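Local structure of glutathione synthetase-like effector 30 (Gpa-GSS30-apo) (Globodera pallida, 5OET) at residues E403-Y408 / F424-L429; V380-W385 / Y444-L449; Y169-E174 / R450-K455. The protein is a nematode effector resembling glutathione synthetase, a ligase that uses ATP to join glycine to gamma-glutamylcysteine, and has probably been recruited to a new role in plant parasitism. All blocks are in the same frame, centred on the assembly; numbering follows the deposited sequence.

Interaction 1 (E403-Y408 / F424-L429). With MG (magnesium ion), chain C.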
loop_
_atom_site.group_PDB
_atom_site.type_symbol
_atom_site.label_atom_id
_atom_site.label_comp_id
_atom_site.label_asym_id
_atom_site.label_seq_id
_atom_site.Cartn_x
_atom_site.Cartn_y
_atom_site.Cartn_z
ATOM N N GLU A 403 39.214 -33.367 -12.259
ATOM C CA GLU A 403 40.424 -32.556 -12.386
ATOM C C GLU A 403 40.183 -31.137 -11.840
ATOM O O GLU A 403 40.991 -30.619 -11.071
ATOM C CB GLU A 403 40.995 -32.537 -13.822
ATOM C CG GLU A 403 40.358 -31.603 -14.850
ATOM C CD GLU A 403 41.240 -31.393 -16.080
ATOM O OE1 GLU A 403 42.189 -32.187 -16.317
ATOM O OE2 GLU A 403 40.983 -30.414 -16.816
ATOM N N ASN A 404 39.066 -30.529 -12.232
ATOM C CA ASN A 404 38.579 -29.275 -11.666
ATOM C C ASN A 404 37.132 -29.520 -11.165
ATOM O O ASN A 404 36.167 -28.968 -11.717
ATOM C CB ASN A 404 38.649 -28.191 -12.753
ATOM C CG ASN A 404 38.150 -26.826 -12.293
ATOM O OD1 ASN A 404 38.049 -26.536 -11.096
ATOM N ND2 ASN A 404 37.834 -25.973 -13.265
ATOM N N PRO A 405 36.972 -30.356 -10.110
ATOM C CA PRO A 405 35.636 -30.643 -9.550
ATOM C C PRO A 405 34.930 -29.451 -8.909
ATOM O O PRO A 405 33.738 -29.533 -8.615
ATOM C CB PRO A 405 35.915 -31.713 -8.496
ATOM C CG PRO A 405 37.340 -31.525 -8.131
ATOM C CD PRO A 405 38.027 -31.082 -9.380
ATOM N N HIS A 406 35.651 -28.355 -8.709
ATOM C CA HIS A 406 35.079 -27.108 -8.205
ATOM C C HIS A 406 34.290 -26.377 -9.312
ATOM O O HIS A 406 33.554 -25.455 -9.033
ATOM C CB HIS A 406 36.171 -26.177 -7.630
ATOM C CG HIS A 406 37.047 -26.809 -6.579
ATOM N ND1 HIS A 406 36.997 -26.458 -5.245
ATOM C CD2 HIS A 406 38.019 -27.750 -6.678
ATOM C CE1 HIS A 406 37.889 -27.169 -4.571
ATOM N NE2 HIS A 406 38.518 -27.969 -5.416
ATOM N N ARG A 407 34.465 -26.785 -10.565
ATOM C CA ARG A 407 33.699 -26.272 -11.703
ATOM C C ARG A 407 32.272 -26.823 -11.738
ATOM O O ARG A 407 31.407 -26.241 -12.398
ATOM C CB ARG A 407 34.426 -26.641 -13.014
ATOM C CG ARG A 407 33.878 -26.021 -14.306
ATOM C CD ARG A 407 34.889 -26.144 -15.450
ATOM N NE ARG A 407 34.475 -25.412 -16.660
ATOM C CZ ARG A 407 34.464 -24.077 -16.797
ATOM N NH1 ARG A 407 34.844 -23.266 -15.804
ATOM N NH2 ARG A 407 34.054 -23.535 -17.944
ATOM N N TYR A 408 32.023 -27.927 -11.022
ATOM C CA TYR A 408 30.756 -28.661 -11.092
ATOM C C TYR A 408 29.975 -28.717 -9.781
ATOM O O TYR A 408 30.497 -28.410 -8.706
ATOM C CB TYR A 408 31.021 -30.087 -11.603
ATOM C CG TYR A 408 31.587 -30.084 -12.997
ATOM C CD1 TYR A 408 30.762 -29.871 -14.084
ATOM C CD2 TYR A 408 32.959 -30.232 -13.230
ATOM C CE1 TYR A 408 31.274 -29.824 -15.362
ATOM C CE2 TYR A 408 33.478 -30.179 -14.512
ATOM C CZ TYR A 408 32.627 -29.973 -15.573
ATOM O OH TYR A 408 33.100 -29.914 -16.855
ATOM N N PHE A 424 29.171 -30.295 -3.603
ATOM C CA PHE A 424 30.170 -29.462 -4.262
ATOM C C PHE A 424 31.584 -30.019 -4.133
ATOM O O PHE A 424 31.862 -30.847 -3.280
ATOM C CB PHE A 424 30.146 -28.070 -3.661
ATOM C CG PHE A 424 28.811 -27.395 -3.710
ATOM C CD1 PHE A 424 27.896 -27.583 -2.678
ATOM C CD2 PHE A 424 28.473 -26.536 -4.763
ATOM C CE1 PHE A 424 26.668 -26.926 -2.689
ATOM C CE2 PHE A 424 27.240 -25.888 -4.788
ATOM C CZ PHE A 424 26.342 -26.078 -3.749
ATOM N N ASN A 425 32.469 -29.545 -5.010
ATOM C CA ASN A 425 33.919 -29.794 -4.914
ATOM C C ASN A 425 34.257 -31.302 -4.908
ATOM O O ASN A 425 33.689 -32.044 -5.716
ATOM C CB ASN A 425 34.524 -29.014 -3.728
ATOM C CG ASN A 425 34.132 -27.539 -3.730
ATOM O OD1 ASN A 425 34.102 -26.884 -4.771
ATOM N ND2 ASN A 425 33.821 -27.017 -2.565
ATOM N N GLU A 426 35.178 -31.752 -4.046
ATOM C CA GLU A 426 35.633 -33.165 -4.023
ATOM C C GLU A 426 34.530 -34.143 -3.520
ATOM O O GLU A 426 34.591 -35.349 -3.819
ATOM C CB GLU A 426 36.950 -33.333 -3.225
ATOM C CG GLU A 426 38.264 -33.004 -3.983
ATOM C CD GLU A 426 38.657 -31.507 -4.068
ATOM O OE1 GLU A 426 37.968 -30.622 -3.498
ATOM O OE2 GLU A 426 39.693 -31.194 -4.725
ATOM N N ASP A 427 33.519 -33.617 -2.795
ATOM C CA ASP A 427 32.296 -34.380 -2.443
ATOM C C ASP A 427 31.537 -34.970 -3.632
ATOM O O ASP A 427 30.785 -35.914 -3.444
ATOM C CB ASP A 427 31.265 -33.512 -1.677
ATOM C CG ASP A 427 31.665 -33.208 -0.256
ATOM O OD1 ASP A 427 32.268 -34.084 0.387
ATOM O OD2 ASP A 427 31.319 -32.106 0.235
ATOM N N ILE A 428 31.683 -34.382 -4.817
ATOM C CA ILE A 428 31.023 -34.869 -6.024
ATOM C C ILE A 428 31.576 -36.243 -6.417
ATOM O O ILE A 428 30.792 -37.138 -6.739
ATOM C CB ILE A 428 31.139 -33.853 -7.187
ATOM C CG1 ILE A 428 30.391 -32.554 -6.822
ATOM C CG2 ILE A 428 30.572 -34.436 -8.477
ATOM C CD1 ILE A 428 30.775 -31.361 -7.683
ATOM N N LEU A 429 32.903 -36.407 -6.367
ATOM C CA LEU A 429 33.541 -37.712 -6.638
ATOM C C LEU A 429 33.237 -38.713 -5.521
ATOM O O LEU A 429 32.966 -39.905 -5.786
ATOM C CB LEU A 429 35.061 -37.585 -6.806
ATOM C CG LEU A 429 35.661 -36.637 -7.862
ATOM C CD1 LEU A 429 36.990 -37.213 -8.346
ATOM C CD2 LEU A 429 34.735 -36.375 -9.048
HETATM MG MG MG C . 40.037 -29.350 -5.086
#
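Pro405, His406 and Asn425 carry this contact, in which the loop leading into strand 408-412 meets a type II' beta turn, Phe424 to Asp427, at the entry to helix 427-434. The Pro405 ring packs on the backbone of the turn, its CB 3.6 Å from Asn425 O, an oxygen that accepts a hydrogen bond from Ile428 N. Asn425 occupies the second position of the turn, where a type II' turn needs the positive phi that asparagine tolerates better than most residues. Its side chain crosses that of His406 at about a right angle and lays Asn425 CB over one face of the imidazole, off-centre, in a CH-pi contact 4.1 Å from the His406 centroid. On the magnesium side, His406 NE2 binds the ion at 2.1 Å and Glu426 OE2 at 1.9 Å. A bend at chi2 (82°) curls the Glu426 chain back toward the ion, with its carboxylate almost perpendicular to the imidazole. Behind the site, the apolar CD1 of Ile428 lies 4.1 Å from Tyr408 CB. With one nitrogen from the loop and one carboxylate oxygen from the turn, the magnesium ion ties the two segments together at an exposed surface.

Interaction 2 (V380-W385 / Y444-L449)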
loop_
_atom_site.group_PDB
_atom_site.type_symbol
_atom_site.label_atom_id
_atom_site.label_comp_id
_atom_site.label_asym_id
_atom_site.label_seq_id
_atom_site.Cartn_x
_atom_site.Cartn_y
_atom_site.Cartn_z
ATOM N N VAL A 380 21.255 -19.620 -23.484
ATOM C CA VAL A 380 21.065 -19.458 -22.018
ATOM C C VAL A 380 21.078 -20.760 -21.195
ATOM O O VAL A 380 21.050 -20.696 -19.966
ATOM C CB VAL A 380 19.762 -18.668 -21.680
ATOM C CG1 VAL A 380 19.660 -17.401 -22.527
ATOM C CG2 VAL A 380 18.516 -19.523 -21.880
ATOM N N GLN A 381 21.109 -21.920 -21.852
ATOM C CA GLN A 381 21.118 -23.222 -21.159
ATOM C C GLN A 381 22.456 -23.495 -20.498
ATOM O O GLN A 381 23.457 -22.905 -20.874
ATOM C CB GLN A 381 20.804 -24.369 -22.125
ATOM C CG GLN A 381 19.324 -24.553 -22.424
ATOM C CD GLN A 381 19.050 -25.771 -23.291
ATOM O OE1 GLN A 381 19.871 -26.147 -24.113
ATOM N NE2 GLN A 381 17.898 -26.402 -23.093
ATOM N N THR A 382 22.466 -24.389 -19.512
ATOM C CA THR A 382 23.704 -24.853 -18.890
ATOM C C THR A 382 23.728 -26.356 -19.004
ATOM O O THR A 382 22.905 -27.026 -18.385
ATOM C CB THR A 382 23.798 -24.458 -17.400
ATOM O OG1 THR A 382 23.420 -23.088 -17.234
ATOM C CG2 THR A 382 25.220 -24.661 -16.875
ATOM N N LYS A 383 24.665 -26.891 -19.782
ATOM C CA LYS A 383 24.713 -28.335 -20.032
ATOM C C LYS A 383 24.636 -29.051 -18.684
ATOM O O LYS A 383 25.394 -28.724 -17.772
ATOM C CB LYS A 383 25.984 -28.774 -20.794
ATOM C CG LYS A 383 26.267 -28.117 -22.155
ATOM C CD LYS A 383 25.164 -28.343 -23.193
ATOM C CE LYS A 383 24.831 -27.086 -24.004
ATOM N NZ LYS A 383 23.518 -27.231 -24.704
ATOM N N GLY A 384 23.690 -29.982 -18.562
ATOM C CA GLY A 384 23.513 -30.812 -17.375
ATOM C C GLY A 384 23.438 -32.291 -17.741
ATOM O O GLY A 384 22.566 -32.682 -18.502
ATOM N N TRP A 385 24.345 -33.106 -17.197
ATOM C CA TRP A 385 24.495 -34.523 -17.578
ATOM C C TRP A 385 23.916 -35.464 -16.538
ATOM O O TRP A 385 24.190 -35.328 -15.348
ATOM C CB TRP A 385 25.963 -34.886 -17.782
ATOM C CG TRP A 385 26.649 -34.024 -18.770
ATOM C CD1 TRP A 385 26.713 -34.208 -20.114
ATOM C CD2 TRP A 385 27.371 -32.832 -18.489
ATOM N NE1 TRP A 385 27.441 -33.201 -20.694
ATOM C CE2 TRP A 385 27.858 -32.342 -19.717
ATOM C CE3 TRP A 385 27.653 -32.127 -17.317
ATOM C CZ2 TRP A 385 28.612 -31.176 -19.810
ATOM C CZ3 TRP A 385 28.405 -30.968 -17.404
ATOM C CH2 TRP A 385 28.879 -30.503 -18.645
ATOM N N TYR A 444 21.652 -34.996 -11.135
ATOM C CA TYR A 444 22.455 -34.739 -12.337
ATOM C C TYR A 444 23.672 -33.852 -12.054
ATOM O O TYR A 444 23.774 -33.224 -11.005
ATOM C CB TYR A 444 21.590 -34.125 -13.435
ATOM C CG TYR A 444 21.072 -32.749 -13.122
ATOM C CD1 TYR A 444 19.921 -32.573 -12.365
ATOM C CD2 TYR A 444 21.723 -31.614 -13.592
ATOM C CE1 TYR A 444 19.446 -31.306 -12.060
ATOM C CE2 TYR A 444 21.250 -30.338 -13.295
ATOM C CZ TYR A 444 20.110 -30.193 -12.537
ATOM O OH TYR A 444 19.646 -28.927 -12.259
ATOM N N LEU A 445 24.603 -33.835 -13.002
ATOM C CA LEU A 445 25.814 -33.019 -12.936
ATOM C C LEU A 445 25.622 -31.753 -13.773
ATOM O O LEU A 445 25.239 -31.862 -14.921
ATOM C CB LEU A 445 27.018 -33.795 -13.467
ATOM C CG LEU A 445 28.036 -34.357 -12.493
ATOM C CD1 LEU A 445 29.180 -34.991 -13.281
ATOM C CD2 LEU A 445 28.619 -33.305 -11.566
ATOM N N THR A 446 25.883 -30.576 -13.191
ATOM C CA THR A 446 25.983 -29.337 -13.967
ATOM C C THR A 446 27.206 -28.474 -13.630
ATOM O O THR A 446 27.834 -28.624 -12.582
ATOM C CB THR A 446 24.708 -28.489 -13.865
ATOM O OG1 THR A 446 24.588 -27.654 -15.018
ATOM C CG2 THR A 446 24.624 -27.682 -12.618
ATOM N N GLU A 447 27.518 -27.575 -14.557
ATOM C CA GLU A 447 28.586 -26.611 -14.397
ATOM C C GLU A 447 28.097 -25.611 -13.370
ATOM O O GLU A 447 26.995 -25.099 -13.488
ATOM C CB GLU A 447 28.924 -25.888 -15.712
ATOM C CG GLU A 447 29.668 -26.723 -16.756
ATOM C CD GLU A 447 30.791 -25.979 -17.499
ATOM O OE1 GLU A 447 31.334 -24.962 -16.977
ATOM O OE2 GLU A 447 31.168 -26.446 -18.610
ATOM N N LYS A 448 28.919 -25.365 -12.350
ATOM C CA LYS A 448 28.666 -24.323 -11.371
ATOM C C LYS A 448 28.916 -22.989 -12.044
ATOM O O LYS A 448 29.909 -22.825 -12.740
ATOM C CB LYS A 448 29.599 -24.491 -10.173
ATOM C CG LYS A 448 29.321 -23.551 -9.008
ATOM C CD LYS A 448 30.263 -23.875 -7.842
ATOM C CE LYS A 448 29.893 -23.086 -6.589
ATOM N NZ LYS A 448 30.748 -23.460 -5.431
ATOM N N LEU A 449 28.016 -22.040 -11.867
ATOM C CA LEU A 449 28.175 -20.723 -12.485
ATOM C C LEU A 449 28.949 -19.788 -11.559
ATOM O O LEU A 449 28.799 -19.836 -10.334
ATOM C CB LEU A 449 26.805 -20.143 -12.838
ATOM C CG LEU A 449 26.014 -21.078 -13.780
ATOM C CD1 LEU A 449 24.599 -20.574 -13.976
ATOM C CD2 LEU A 449 26.736 -21.306 -15.112
#
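Trp385 and Leu445 form the firm part of this contact, a hydrogen-bonded antiparallel pair between strands 384-386 and 443-447. Their four-stranded antiparallel sheet is consistent with the lid of the ATP-grasp fold of glutathione synthetases. Trp385 N donates to Leu445 O at 2.7 Å, in the carbonyl plane, and Leu445 N returns an almost straight bond (175°) to Trp385 O at 2.8 Å. Gly384 CA makes a CA-H...O contact with Leu445 O at 3.2 Å. One residue further back, a side chain bonds to the main chain: with chi1 at -155°, Thr446 swings OG1 away from its own backbone N and donates to Lys383 O at 3.1 Å, from well above the carbonyl plane. Thr382 sets its methyl CG2 across this hydroxyl and against Leu449, with CD2 of Leu449 4.1 Å from CG2 of Thr382. The solvent side is looser. The exposed indole of Trp385 lies roughly along strand 443-447, from Leu445 toward Glu447, its CE3 4.2 Å from Leu445 CB, while Lys383 CB sits over one face and Glu447 CG comes to the ring edge. Strand 384-386 is outermost in the sheet, and Gly384 O accepts a bond from Gln353 NE2. Main-chain polarity at this edge is therefore met by side chains, Thr446 and Gln353, as well as by strand pairing.

Interaction 3 (Y169-E174 / R450-K455)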
loop_
_atom_site.group_PDB
_atom_site.type_symbol
_atom_site.label_atom_id
_atom_site.label_comp_id
_atom_site.label_asym_id
_atom_site.label_seq_id
_atom_site.Cartn_x
_atom_site.Cartn_y
_atom_site.Cartn_z
ATOM N N TYR A 169 17.280 -16.020 -14.183
ATOM C CA TYR A 169 18.597 -15.916 -14.786
ATOM C C TYR A 169 19.648 -15.334 -13.836
ATOM O O TYR A 169 19.328 -14.583 -12.921
ATOM C CB TYR A 169 18.506 -15.055 -16.036
ATOM C CG TYR A 169 17.564 -15.614 -17.098
ATOM C CD1 TYR A 169 16.225 -15.297 -17.083
ATOM C CD2 TYR A 169 18.036 -16.444 -18.139
ATOM C CE1 TYR A 169 15.370 -15.781 -18.055
ATOM C CE2 TYR A 169 17.187 -16.936 -19.118
ATOM C CZ TYR A 169 15.850 -16.604 -19.074
ATOM O OH TYR A 169 14.952 -17.071 -20.013
ATOM N N MET A 170 20.895 -15.730 -14.069
ATOM C CA MET A 170 22.081 -15.202 -13.400
ATOM C C MET A 170 22.964 -14.659 -14.518
ATOM O O MET A 170 23.110 -15.315 -15.545
ATOM C CB MET A 170 22.831 -16.331 -12.668
ATOM C CG MET A 170 23.224 -16.043 -11.224
ATOM S SD MET A 170 22.169 -16.813 -9.947
ATOM C CE MET A 170 22.441 -15.709 -8.556
ATOM N N ALA A 171 23.526 -13.464 -14.346
ATOM C CA ALA A 171 24.665 -13.030 -15.169
ATOM C C ALA A 171 25.874 -13.807 -14.648
ATOM O O ALA A 171 26.147 -13.771 -13.457
ATOM C CB ALA A 171 24.885 -11.528 -15.073
ATOM N N SER A 172 26.560 -14.541 -15.520
ATOM C CA SER A 172 27.652 -15.424 -15.093
ATOM C C SER A 172 28.968 -15.004 -15.718
ATOM O O SER A 172 29.013 -14.707 -16.903
ATOM C CB SER A 172 27.334 -16.851 -15.498
ATOM O OG SER A 172 28.322 -17.744 -15.022
ATOM N N GLN A 173 30.027 -15.018 -14.918
ATOM C CA GLN A 173 31.352 -14.565 -15.333
ATOM C C GLN A 173 32.100 -15.688 -16.055
ATOM O O GLN A 173 32.603 -16.614 -15.416
ATOM C CB GLN A 173 32.164 -14.090 -14.106
ATOM C CG GLN A 173 33.304 -13.118 -14.417
ATOM C CD GLN A 173 33.874 -12.468 -13.149
ATOM O OE1 GLN A 173 34.614 -13.102 -12.400
ATOM N NE2 GLN A 173 33.518 -11.201 -12.901
ATOM N N GLU A 174 32.161 -15.614 -17.387
ATOM C CA GLU A 174 33.022 -16.516 -18.183
ATOM C C GLU A 174 34.491 -16.111 -17.996
ATOM O O GLU A 174 34.773 -15.110 -17.336
ATOM C CB GLU A 174 32.645 -16.471 -19.676
ATOM C CG GLU A 174 31.377 -17.217 -20.070
ATOM C CD GLU A 174 31.238 -17.347 -21.587
ATOM O OE1 GLU A 174 31.840 -16.517 -22.318
ATOM O OE2 GLU A 174 30.542 -18.284 -22.058
ATOM N N ARG A 450 29.797 -18.952 -12.150
ATOM C CA ARG A 450 30.565 -17.966 -11.396
ATOM C C ARG A 450 29.752 -16.675 -11.408
ATOM O O ARG A 450 29.739 -15.967 -12.407
ATOM C CB ARG A 450 31.978 -17.790 -11.996
ATOM C CG ARG A 450 32.669 -19.119 -12.392
ATOM C CD ARG A 450 34.174 -19.227 -12.103
ATOM N NE ARG A 450 34.978 -18.053 -12.486
ATOM C CZ ARG A 450 35.349 -17.050 -11.678
ATOM N NH1 ARG A 450 34.974 -17.007 -10.396
ATOM N NH2 ARG A 450 36.098 -16.050 -12.164
ATOM N N PRO A 451 29.038 -16.371 -10.312
ATOM C CA PRO A 451 28.006 -15.338 -10.418
ATOM C C PRO A 451 28.515 -13.909 -10.177
ATOM O O PRO A 451 29.440 -13.707 -9.390
ATOM C CB PRO A 451 27.012 -15.757 -9.329
ATOM C CG PRO A 451 27.857 -16.434 -8.285
ATOM C CD PRO A 451 29.171 -16.834 -8.917
ATOM N N MET A 452 27.887 -12.943 -10.851
ATOM C CA MET A 452 28.209 -11.516 -10.751
ATOM C C MET A 452 27.902 -11.014 -9.347
ATOM O O MET A 452 26.803 -11.201 -8.839
ATOM C CB MET A 452 27.393 -10.728 -11.778
ATOM C CG MET A 452 27.677 -9.232 -11.849
ATOM S SD MET A 452 26.442 -8.293 -12.739
ATOM C CE MET A 452 25.065 -8.444 -11.606
ATOM N N VAL A 453 28.884 -10.377 -8.728
ATOM C CA VAL A 453 28.773 -9.857 -7.384
ATOM C C VAL A 453 28.738 -8.340 -7.495
ATOM O O VAL A 453 29.586 -7.725 -8.133
ATOM C CB VAL A 453 29.961 -10.323 -6.512
ATOM C CG1 VAL A 453 29.982 -9.603 -5.172
ATOM C CG2 VAL A 453 29.887 -11.826 -6.298
ATOM N N ILE A 454 27.736 -7.737 -6.875
ATOM C CA ILE A 454 27.607 -6.285 -6.835
ATOM C C ILE A 454 27.421 -5.861 -5.377
ATOM O O ILE A 454 27.236 -6.700 -4.497
ATOM C CB ILE A 454 26.475 -5.772 -7.770
ATOM C CG1 ILE A 454 25.095 -6.301 -7.363
ATOM C CG2 ILE A 454 26.767 -6.144 -9.219
ATOM C CD1 ILE A 454 24.363 -5.458 -6.338
ATOM N N LYS A 455 27.496 -4.556 -5.141
ATOM C CA LYS A 455 27.345 -3.953 -3.817
ATOM C C LYS A 455 25.985 -3.245 -3.734
ATOM O O LYS A 455 25.564 -2.572 -4.681
ATOM C CB LYS A 455 28.469 -2.942 -3.563
ATOM C CG LYS A 455 29.881 -3.525 -3.436
ATOM C CD LYS A 455 30.318 -3.706 -1.977
ATOM C CE LYS A 455 31.837 -3.523 -1.784
ATOM N NZ LYS A 455 32.625 -4.791 -1.840
#
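Ser172 and Pro451 mark a single beta bridge at the end of strand 160-173, in the large mixed sheet of a protein of the glutathione synthetase (ATP-grasp) family, where it meets the loop leading into strand 454-459. The two backbones run in opposite senses, Ala171 beside Met452 and Gln173 beside Arg450. Two main-chain hydrogen bonds flank the bridge: Gln173 N gives a nearly straight one to Arg450 O at 2.7 Å, and Met452 N a longer one to Ala171 O at 3.2 Å. Proline has no N-H, but Pro451 sits between these bonds and so does not interrupt them. Arg450 O is also approached by a weak bond from Ser172 OG, 3.5 Å away, the hydroxyl being turned opposite its own backbone N (chi1 -176°). Across the bridge the apolar contacts are two: Met170 CG reaches Pro451 CB at 4.2 Å, and Ala171 CB meets Met452 CB at the same distance. Phe96 of strand 94-96 touches both Ala171 and Met452. Among the polar side chains, Arg450 folds at chi2 and chi3 and crosses Gln173 at a slant; its NH2 lies 3.3 Å from Gln173 OE1, at too poor an angle for a hydrogen bond, with amide and guanidinium planes 69° apart.

Overall arrangement
Interaction 1 lies inside the chain loop closed by interaction 2, which in turn lies inside that closed by interaction 3. The centres of interactions 1 and 2 are about 13 Å apart, and those of interactions 2 and 3 about 15 Å. Arg407 and Glu447 join the first two by a salt bridge, and Tyr408 CE1 packs 3.7 Å from Trp385 CZ3. Interactions 2 and 3 meet where Leu449 CB lies 3.6 Å from Ser172 OG, as the chain passes from the four-stranded sheet to the large one. Interactions 1 and 3 do not touch; their nearest atoms are about 6 Å apart. The magnesium ion belongs to interaction 1 alone, about 14 Å from the side chains of Leu445 and Arg450.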